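Local coordinates for toxin protein (PDB 6AQK) that is a bacterial toxin domain that probably acts as an ADP-ribosyltransferase, transferring ADP-ribose to a target molecule, at residues Ile35-Leu40 / Phe187-Arg192; Met162-Leu167 / Glu212-Ser217. All blocks are in the same frame, centred on the assembly; numbering follows the deposited sequence.

Contacts 1 and 2 are both mostly buried, but they lie on opposite sides of the chain's centre, with their own centres about 23 Å apart. They share no helix or strand. Contact 1, the more central, joins helix 27-39 to the turn leading into strand 192-200. Contact 2 joins strand 161-167 to the end of the short helix 211-214. Those two strands belong to the same mixed sheet, with strand 220-226 between them. Contact 1 is small, a leucine touching another leucine and a tyrosine hydroxyl; contact 2 is sulfur-aromatic, beside a hydrogen-bonded histidine. The two meet where Phe187 CZ packs on Leu167 CD1, 4.0 Å away.

Contact 1. Residues Ile35-Leu40 / Phe187-Arg192; sequences IALQKL and FPLYNR
Leu37, near the end of helix 27-39, meets Leu189 and Tyr190, the two central residues of a type II beta turn from Pro188 to Asn191. The turn leads from strand 184-187 into strand 192-200 and is closed by Asn191 N donating to Pro188 O at 2.9 Å. Tyr190, in its third position, has the positive phi of that site (70°). From its CB the side chain sets out with CG opposite the carbonyl carbon (chi1 -38°), which brings the ring back over the neighbouring leucine: Leu189 CG sits over the ring centre, 3.6 Å above the plane. The same ring meets that of His44, the planes inclined at about 40°. At the far end, Tyr190 OH has a weak hydrogen bond with Tyr45 N and touches the methyl Leu37 CD1 at 4.0 Å, a van der Waals contact in which the two side chains cross at about a right angle. Leu37 also touches Phe54 of helix 51-63, so it links its own helix to both the turn and that helix. Beside the hydroxyl, the aliphatic half of the contact closes with Leu37 CD1 4.5 Å from Leu189 CD2.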
loop_
_atom_site.group_PDB
_atom_site.type_symbol
_atom_site.label_atom_id
_atom_site.label_comp_id
_atom_site.label_asym_id
_atom_site.label_seq_id
_atom_site.Cartn_x
_atom_site.Cartn_y
_atom_site.Cartn_z
ATOM N N ILE A 35 -1.097 9.087 -5.783
ATOM C CA ILE A 35 0.094 9.856 -5.458
ATOM C C ILE A 35 -0.199 11.340 -5.582
ATOM O O ILE A 35 0.171 12.131 -4.676
ATOM C CB ILE A 35 1.281 9.412 -6.255
ATOM C CG1 ILE A 35 1.692 7.988 -5.768
ATOM C CG2 ILE A 35 2.429 10.391 -6.114
ATOM C CD1 ILE A 35 2.728 7.360 -6.638
ATOM N N ALA A 36 -0.847 11.738 -6.665
ATOM C CA ALA A 36 -1.208 13.183 -6.787
ATOM C C ALA A 36 -2.043 13.679 -5.667
ATOM O O ALA A 36 -1.789 14.795 -5.184
ATOM C CB ALA A 36 -1.857 13.486 -8.076
ATOM N N LEU A 37 -3.003 12.879 -5.195
ATOM C CA LEU A 37 -3.839 13.256 -4.026
ATOM C C LEU A 37 -2.960 13.510 -2.795
ATOM O O LEU A 37 -3.255 14.426 -2.052
ATOM C CB LEU A 37 -4.814 12.165 -3.675
ATOM C CG LEU A 37 -5.951 11.743 -4.631
ATOM C CD1 LEU A 37 -6.652 10.504 -4.057
ATOM C CD2 LEU A 37 -6.918 12.874 -4.786
ATOM N N GLN A 38 -1.932 12.674 -2.587
ATOM C CA GLN A 38 -1.011 12.866 -1.455
ATOM C C GLN A 38 -0.247 14.163 -1.598
ATOM O O GLN A 38 -0.162 14.958 -0.639
ATOM C CB GLN A 38 0.047 11.763 -1.312
ATOM C CG GLN A 38 -0.476 10.362 -1.110
ATOM C CD GLN A 38 0.661 9.348 -1.031
ATOM O OE1 GLN A 38 0.745 8.424 -1.833
ATOM N NE2 GLN A 38 1.551 9.531 -0.055
ATOM N N LYS A 39 0.311 14.372 -2.781
ATOM C CA LYS A 39 1.228 15.502 -3.038
ATOM C C LYS A 39 0.479 16.817 -2.929
ATOM O O LYS A 39 1.069 17.841 -2.590
ATOM C CB LYS A 39 1.942 15.435 -4.416
ATOM C CG LYS A 39 3.020 14.360 -4.665
ATOM C CD LYS A 39 3.659 13.837 -3.411
ATOM C CE LYS A 39 4.653 12.712 -3.686
ATOM N NZ LYS A 39 5.811 13.134 -4.534
ATOM N N LEU A 40 -0.812 16.814 -3.205
ATOM C CA LEU A 40 -1.544 18.037 -3.175
ATOM C C LEU A 40 -2.373 18.147 -1.911
ATOM O O LEU A 40 -3.220 18.970 -1.882
ATOM C CB LEU A 40 -2.430 18.178 -4.422
ATOM C CG LEU A 40 -1.610 18.352 -5.731
ATOM C CD1 LEU A 40 -2.515 18.313 -6.979
ATOM C CD2 LEU A 40 -0.820 19.662 -5.703
ATOM N N PHE A 187 -6.691 -3.878 0.530
ATOM C CA PHE A 187 -7.287 -2.963 1.489
ATOM C C PHE A 187 -7.655 -1.731 0.763
ATOM O O PHE A 187 -7.035 -1.403 -0.246
ATOM C CB PHE A 187 -6.361 -2.682 2.641
ATOM C CG PHE A 187 -6.153 -3.873 3.520
ATOM C CD1 PHE A 187 -5.292 -4.895 3.135
ATOM C CD2 PHE A 187 -6.934 -4.044 4.642
ATOM C CE1 PHE A 187 -5.102 -5.993 3.948
ATOM C CE2 PHE A 187 -6.744 -5.134 5.475
ATOM C CZ PHE A 187 -5.850 -6.125 5.109
ATOM N N PRO A 188 -8.713 -1.052 1.214
ATOM C CA PRO A 188 -9.175 0.078 0.468
ATOM C C PRO A 188 -8.421 1.377 0.674
ATOM O O PRO A 188 -7.699 1.567 1.660
ATOM C CB PRO A 188 -10.648 0.196 0.942
ATOM C CG PRO A 188 -10.526 -0.180 2.368
ATOM C CD PRO A 188 -9.586 -1.327 2.353
ATOM N N LEU A 189 -8.572 2.283 -0.281
ATOM C CA LEU A 189 -8.067 3.653 -0.091
ATOM C C LEU A 189 -8.583 4.233 1.254
ATOM O O LEU A 189 -9.771 4.064 1.598
ATOM C CB LEU A 189 -8.523 4.527 -1.243
ATOM C CG LEU A 189 -7.904 5.956 -1.282
ATOM C CD1 LEU A 189 -6.369 5.912 -1.290
ATOM C CD2 LEU A 189 -8.422 6.698 -2.499
ATOM N N TYR A 190 -7.716 4.865 2.027
ATOM C CA TYR A 190 -8.036 5.396 3.382
ATOM C C TYR A 190 -8.261 4.347 4.448
ATOM O O TYR A 190 -8.646 4.679 5.562
ATOM C CB TYR A 190 -9.157 6.453 3.414
ATOM C CG TYR A 190 -9.131 7.420 2.243
ATOM C CD1 TYR A 190 -7.997 8.153 1.929
ATOM C CD2 TYR A 190 -10.291 7.666 1.497
ATOM C CE1 TYR A 190 -7.962 9.044 0.860
ATOM C CE2 TYR A 190 -10.261 8.561 0.403
ATOM C CZ TYR A 190 -9.122 9.263 0.108
ATOM O OH TYR A 190 -9.092 10.165 -0.936
ATOM N N ASN A 191 -7.906 3.092 4.170
ATOM C CA ASN A 191 -7.939 2.054 5.178
ATOM C C ASN A 191 -7.210 2.535 6.426
ATOM O O ASN A 191 -6.110 3.090 6.333
ATOM C CB ASN A 191 -7.267 0.807 4.616
ATOM C CG ASN A 191 -7.224 -0.328 5.593
ATOM O OD1 ASN A 191 -8.270 -0.765 6.028
ATOM N ND2 ASN A 191 -6.012 -0.808 5.932
ATOM N N ARG A 192 -7.820 2.287 7.580
ATOM C CA ARG A 192 -7.239 2.658 8.852
ATOM C C ARG A 192 -6.327 1.591 9.371
ATOM O O ARG A 192 -6.713 0.432 9.467
ATOM C CB ARG A 192 -8.362 2.943 9.894
ATOM C CG ARG A 192 -9.107 4.243 9.571
ATOM C CD ARG A 192 -10.222 4.652 10.532
ATOM N NE ARG A 192 -10.700 3.531 11.325
ATOM C CZ ARG A 192 -10.531 3.353 12.645
ATOM N NH1 ARG A 192 -11.038 2.271 13.209
ATOM N NH2 ARG A 192 -9.897 4.238 13.423
#

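Contact 2. Residues Met162-Leu167 / Glu212-Ser217; sequences MWHFDL and EQYGTS
Both ring nitrogens of His164 are engaged, ND1 by Tyr207 OH and NE2 by Glu101 OE2, and the Tyr214 hydroxyl approaches the imidazole obliquely, a loose contact with His164 CE1 4.4 Å from Tyr214 OH. The two hydrogen bonds fix the rotation of the imidazole, which also stacks on Phe103. The neighbouring Met-aromatic contact, between Met162 and Tyr214, joins strand 161-167 of the mixed sheet to the last residue of helix 211-214. Met162 and His164 point from the same face of the strand toward this helix end, while Trp163 and Phe165 between and after them pack on Met193 of strand 192-200. The methionine runs out extended from the backbone, its CG opposite the backbone N (chi1 -172°), then bends at the last torsion (chi3 82°) to lay its end against one side of the tyrosine. Met162 SD stands 5.1 Å from the centroid of the Tyr214 ring, 69° off the ring normal, an oblique approach. The two side chains cross at about a right angle. Gln213 CG sits over one face of the Tyr214 ring, 3.7 Å above the plane and displaced toward its rim, and Tyr207 meets that ring edge-to-face, so Tyr207 contacts both partners of the histidine-tyrosine pair. The helix ends at Tyr214, and Gly215, with positive phi, is the first residue to leave it. A platinum (II) ion lies about 4 Å from the Tyr214 side chain. The methyl Met162 CE touches Tyr214 CD1 and Tyr214 CE1 equally, at 3.9 Å each.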
loop_
_atom_site.group_PDB
_atom_site.type_symbol
_atom_site.label_atom_id
_atom_site.label_comp_id
_atom_site.label_asym_id
_atom_site.label_seq_id
_atom_site.Cartn_x
_atom_site.Cartn_y
_atom_site.Cartn_z
ATOM N N MET A 162 9.372 -4.730 4.830
ATOM C CA MET A 162 8.239 -5.623 4.883
ATOM C C MET A 162 7.279 -5.140 5.969
ATOM O O MET A 162 7.683 -4.857 7.094
ATOM C CB MET A 162 8.613 -7.073 5.178
ATOM C CG MET A 162 7.444 -8.035 5.041
ATOM S SD MET A 162 7.740 -9.746 5.658
ATOM C CE MET A 162 7.426 -9.426 7.363
ATOM N N TRP A 163 6.004 -5.078 5.646
ATOM C CA TRP A 163 4.988 -4.886 6.640
ATOM C C TRP A 163 4.437 -6.227 7.117
ATOM O O TRP A 163 4.229 -7.136 6.342
ATOM C CB TRP A 163 3.806 -4.124 6.051
ATOM C CG TRP A 163 4.048 -2.851 5.310
ATOM C CD1 TRP A 163 4.626 -2.697 4.086
ATOM C CD2 TRP A 163 3.602 -1.500 5.709
ATOM N NE1 TRP A 163 4.591 -1.374 3.691
ATOM C CE2 TRP A 163 3.965 -0.621 4.653
ATOM C CE3 TRP A 163 2.965 -0.966 6.831
ATOM C CZ2 TRP A 163 3.668 0.733 4.682
ATOM C CZ3 TRP A 163 2.654 0.376 6.843
ATOM C CH2 TRP A 163 3.046 1.219 5.785
ATOM N N HIS A 164 4.159 -6.308 8.407
ATOM C CA HIS A 164 3.513 -7.466 8.986
ATOM C C HIS A 164 2.254 -6.951 9.622
ATOM O O HIS A 164 2.297 -6.256 10.642
ATOM C CB HIS A 164 4.413 -8.115 10.031
ATOM C CG HIS A 164 3.810 -9.319 10.661
ATOM N ND1 HIS A 164 4.375 -9.945 11.741
ATOM C CD2 HIS A 164 2.675 -10.000 10.370
ATOM C CE1 HIS A 164 3.634 -10.987 12.075
ATOM N NE2 HIS A 164 2.600 -11.047 11.252
ATOM N N PHE A 165 1.144 -7.295 8.981
ATOM C CA PHE A 165 -0.194 -6.851 9.356
ATOM C C PHE A 165 -0.898 -7.877 10.210
ATOM O O PHE A 165 -0.986 -9.047 9.865
ATOM C CB PHE A 165 -0.995 -6.603 8.124
ATOM C CG PHE A 165 -0.518 -5.387 7.356
ATOM C CD1 PHE A 165 -0.521 -4.122 7.935
ATOM C CD2 PHE A 165 -0.089 -5.513 6.057
ATOM C CE1 PHE A 165 -0.037 -3.018 7.251
ATOM C CE2 PHE A 165 0.410 -4.436 5.400
ATOM C CZ PHE A 165 0.398 -3.208 5.950
ATOM N N ASP A 166 -1.339 -7.397 11.357
ATOM C CA ASP A 166 -2.309 -8.107 12.210
ATOM C C ASP A 166 -3.716 -7.633 11.843
ATOM O O ASP A 166 -4.042 -6.457 11.995
ATOM C CB ASP A 166 -1.948 -7.797 13.676
ATOM C CG ASP A 166 -2.911 -8.390 14.671
ATOM O OD1 ASP A 166 -3.688 -9.291 14.305
ATOM O OD2 ASP A 166 -2.866 -7.955 15.852
ATOM N N LEU A 167 -4.537 -8.559 11.369
ATOM C CA LEU A 167 -5.892 -8.193 10.920
ATOM C C LEU A 167 -6.872 -8.266 12.091
ATOM O O LEU A 167 -7.124 -9.308 12.557
ATOM C CB LEU A 167 -6.311 -9.083 9.785
ATOM C CG LEU A 167 -5.891 -8.615 8.404
ATOM C CD1 LEU A 167 -4.490 -8.073 8.287
ATOM C CD2 LEU A 167 -6.180 -9.694 7.370
ATOM N N GLU A 212 14.037 -18.947 7.026
ATOM C CA GLU A 212 13.385 -19.831 6.077
ATOM C C GLU A 212 12.018 -19.251 5.677
ATOM O O GLU A 212 11.607 -19.373 4.509
ATOM C CB GLU A 212 13.251 -21.242 6.676
ATOM N N GLN A 213 11.347 -18.588 6.632
ATOM C CA GLN A 213 10.054 -17.883 6.387
ATOM C C GLN A 213 10.165 -16.445 5.830
ATOM O O GLN A 213 9.356 -16.033 4.997
ATOM C CB GLN A 213 9.267 -17.838 7.724
ATOM C CG GLN A 213 7.799 -17.396 7.657
ATOM C CD GLN A 213 6.887 -18.224 6.735
ATOM O OE1 GLN A 213 7.306 -19.199 6.109
ATOM N NE2 GLN A 213 5.605 -17.831 6.670
ATOM N N TYR A 214 11.136 -15.693 6.325
ATOM C CA TYR A 214 11.230 -14.238 6.082
ATOM C C TYR A 214 12.458 -13.781 5.278
ATOM O O TYR A 214 12.588 -12.618 4.945
ATOM C CB TYR A 214 11.156 -13.539 7.408
ATOM C CG TYR A 214 9.769 -13.652 8.055
ATOM C CD1 TYR A 214 8.631 -13.086 7.455
ATOM C CD2 TYR A 214 9.589 -14.338 9.277
ATOM C CE1 TYR A 214 7.366 -13.224 8.046
ATOM C CE2 TYR A 214 8.342 -14.442 9.884
ATOM C CZ TYR A 214 7.227 -13.884 9.255
ATOM O OH TYR A 214 5.986 -14.000 9.846
ATOM N N GLY A 215 13.359 -14.713 4.948
ATOM C CA GLY A 215 14.555 -14.379 4.257
ATOM C C GLY A 215 15.496 -13.490 5.039
ATOM O O GLY A 215 15.424 -13.342 6.267
ATOM N N THR A 216 16.394 -12.917 4.271
ATOM C CA THR A 216 17.416 -12.039 4.746
ATOM C C THR A 216 17.491 -10.740 3.944
ATOM O O THR A 216 18.443 -9.978 4.112
ATOM C CB THR A 216 18.785 -12.750 4.667
ATOM O OG1 THR A 216 19.071 -13.089 3.291
ATOM C CG2 THR A 216 18.743 -13.979 5.541
ATOM N N SER A 217 16.469 -10.430 3.127
ATOM C CA SER A 217 16.512 -9.214 2.368
ATOM C C SER A 217 15.832 -7.994 2.988
ATOM O O SER A 217 16.116 -6.888 2.566
ATOM C CB SER A 217 15.923 -9.473 0.997
ATOM O OG SER A 217 16.432 -10.627 0.421
#